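Side-chain contact in nucleoside diphosphate kinase (Encephalitozoon cuniculi, PDB 3MPD), which probably transfers the gamma phosphate of ATP to nucleoside diphosphates by a ping-pong mechanism, making the other nucleoside triphosphates: residues 65-68 / 69-72. Numbering follows the deposited sequence.
Sequences MVED and MMSG
Met70 lays its thioether against the side chains of Val66 and Glu67, one turn back along the C-terminal end of helix 62-69. Met70 SD stands 4.1 Å from Val66 CG1, and CE of the same Met70 is 4.0 Å from Glu67 OE2, each pair of chains meeting at a slant. Two torsions account for this: with chi1 at 170°, CG1 of Val66 lies anti to the backbone N, while the bend at chi3 of Met70 (74°) leaves the methyl alongside the Glu67 carboxylate, at about the same distance as the sulfur. That carboxylate oxygen also forms a salt bridge with Arg46, whose side chain touches Met70 too, so the thioether packs beside an ion pair.

At this end of the helix the backbone bonds include i to i+3 links. Met69 N is shared between two weak hydrogen bonds, to Met65 O at 3.4 Å and to Val66 O at 3.0 Å, whereas Met70 N bonds Glu67 O at 2.9 Å, with the donor 65° out of the carbonyl plane. One residue on, a water bridges the turn, donating to Asp68 O (2.7 Å) and accepting from Ser71 OG (2.6 Å). Gly72 is then the first residue to leave helical angles, with positive phi.

Met69 turns its buried side chain to Leu49, Tyr53, Pro14 and Lys13, the last a probable ATP-binding residue. Val66 and Met70 also rest on Leu49, joining this helix end to helix 46-52, while Ser71 touches Pro14 of helix 14-18 just before the chain enters strand 74-80.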
ATOM      1  N   MET A  65      -2.601 -11.336 -22.940  1.00 32.19           N
ATOM      2  CA  MET A  65      -2.302 -11.411 -21.492  1.00 32.88           C
ATOM      3  C   MET A  65      -1.449 -10.199 -21.079  1.00 32.32           C
ATOM      4  O   MET A  65      -1.692  -9.588 -20.048  1.00 32.56           O
ATOM      5  CB  MET A  65      -1.598 -12.731 -21.092  1.00 32.85           C
ATOM      6  CG  MET A  65      -2.340 -14.032 -21.455  1.00 36.24           C
ATOM      7  SD  MET A  65      -1.778 -15.594 -20.646  1.00 43.51           S
ATOM      8  CE  MET A  65      -0.473 -16.246 -21.705  1.00 39.79           C
ATOM      9  N   VAL A  66      -0.464  -9.840 -21.896  1.00 32.11           N
ATOM     10  CA  VAL A  66       0.350  -8.649 -21.616  1.00 32.91           C
ATOM     11  C   VAL A  66      -0.498  -7.353 -21.681  1.00 35.32           C
ATOM     12  O   VAL A  66      -0.382  -6.465 -20.814  1.00 34.90           O
ATOM     13  CB  VAL A  66       1.598  -8.570 -22.549  1.00 34.44           C
ATOM     14  CG1 VAL A  66       2.308  -7.212 -22.423  1.00 34.27           C
ATOM     15  CG2 VAL A  66       2.543  -9.725 -22.260  1.00 32.17           C
ATOM     16  N   GLU A  67      -1.349  -7.264 -22.698  1.00 41.12           N
ATOM     17  CA  GLU A  67      -2.201  -6.095 -22.919  1.00 43.23           C
ATOM     18  C   GLU A  67      -3.107  -5.842 -21.728  1.00 41.59           C
ATOM     19  O   GLU A  67      -3.254  -4.694 -21.300  1.00 41.59           O
ATOM     20  CB  GLU A  67      -3.066  -6.312 -24.154  1.00 45.52           C
ATOM     21  CG  GLU A  67      -3.063  -5.164 -25.166  1.00 51.99           C
ATOM     22  CD  GLU A  67      -1.797  -5.138 -26.026  1.00 58.66           C
ATOM     23  OE1 GLU A  67      -1.854  -5.512 -27.233  1.00 61.02           O
ATOM     24  OE2 GLU A  67      -0.739  -4.743 -25.480  1.00 60.09           O
ATOM     25  N   ASP A  68      -3.706  -6.917 -21.210  1.00 40.11           N
ATOM     26  CA  ASP A  68      -4.555  -6.866 -20.024  1.00 39.46           C
ATOM     27  C   ASP A  68      -3.824  -6.264 -18.818  1.00 37.84           C
ATOM     28  O   ASP A  68      -4.442  -5.589 -17.982  1.00 37.94           O
ATOM     29  CB  ASP A  68      -5.070  -8.269 -19.643  1.00 38.89           C
ATOM     30  CG  ASP A  68      -6.187  -8.784 -20.572  1.00 43.22           C
ATOM     31  OD1 ASP A  68      -6.824  -7.980 -21.306  1.00 46.47           O
ATOM     32  OD2 ASP A  68      -6.429 -10.019 -20.555  1.00 45.87           O
ATOM     33  N   MET A  69      -2.522  -6.522 -18.712  1.00 36.61           N
ATOM     34  CA  MET A  69      -1.758  -6.028 -17.567  1.00 34.96           C
ATOM     35  C   MET A  69      -1.336  -4.577 -17.788  1.00 35.58           C
ATOM     36  O   MET A  69      -0.825  -3.946 -16.875  1.00 34.41           O
ATOM     37  CB  MET A  69      -0.555  -6.927 -17.262  1.00 34.17           C
ATOM     38  CG  MET A  69      -0.928  -8.209 -16.526  1.00 33.06           C
ATOM     39  SD  MET A  69      -1.537  -7.840 -14.871  1.00 32.05           S
ATOM     40  CE  MET A  69      -0.039  -7.264 -14.093  1.00 29.82           C
ATOM     41  N   MET A  70      -1.575  -4.048 -18.987  1.00 36.50           N
ATOM     42  CA  MET A  70      -1.198  -2.667 -19.304  1.00 37.83           C
ATOM     43  C   MET A  70      -2.337  -1.641 -19.184  1.00 37.25           C
ATOM     44  O   MET A  70      -2.117  -0.443 -19.424  1.00 38.38           O
ATOM     45  CB  MET A  70      -0.580  -2.597 -20.700  1.00 40.75           C
ATOM     46  CG  MET A  70       0.939  -2.591 -20.713  1.00 42.61           C
ATOM     47  SD  MET A  70       1.446  -3.211 -22.301  1.00 54.53           S
ATOM     48  CE  MET A  70       1.088  -1.826 -23.400  1.00 55.29           C
ATOM     49  N   SER A  71      -3.526  -2.100 -18.793  1.00 34.79           N
ATOM     50  CA  SER A  71      -4.759  -1.306 -18.846  1.00 34.59           C
ATOM     51  C   SER A  71      -4.898  -0.315 -17.686  1.00 33.62           C
ATOM     52  O   SER A  71      -5.907   0.401 -17.578  1.00 33.87           O
ATOM     53  CB  SER A  71      -5.995  -2.224 -18.912  1.00 33.97           C
ATOM     54  OG  SER A  71      -6.212  -2.940 -17.677  1.00 33.27           O
ATOM     55  N   GLY A  72      -3.901  -0.273 -16.810  1.00 31.77           N
ATOM     56  CA  GLY A  72      -3.957   0.648 -15.690  1.00 29.78           C
ATOM     57  C   GLY A  72      -2.937   0.388 -14.607  1.00 28.25           C
ATOM     58  O   GLY A  72      -2.128  -0.541 -14.698  1.00 27.94           O
TER
HETATM   59  O   HOH W   1      -7.082  -5.419 -17.746  1.00 14.57           O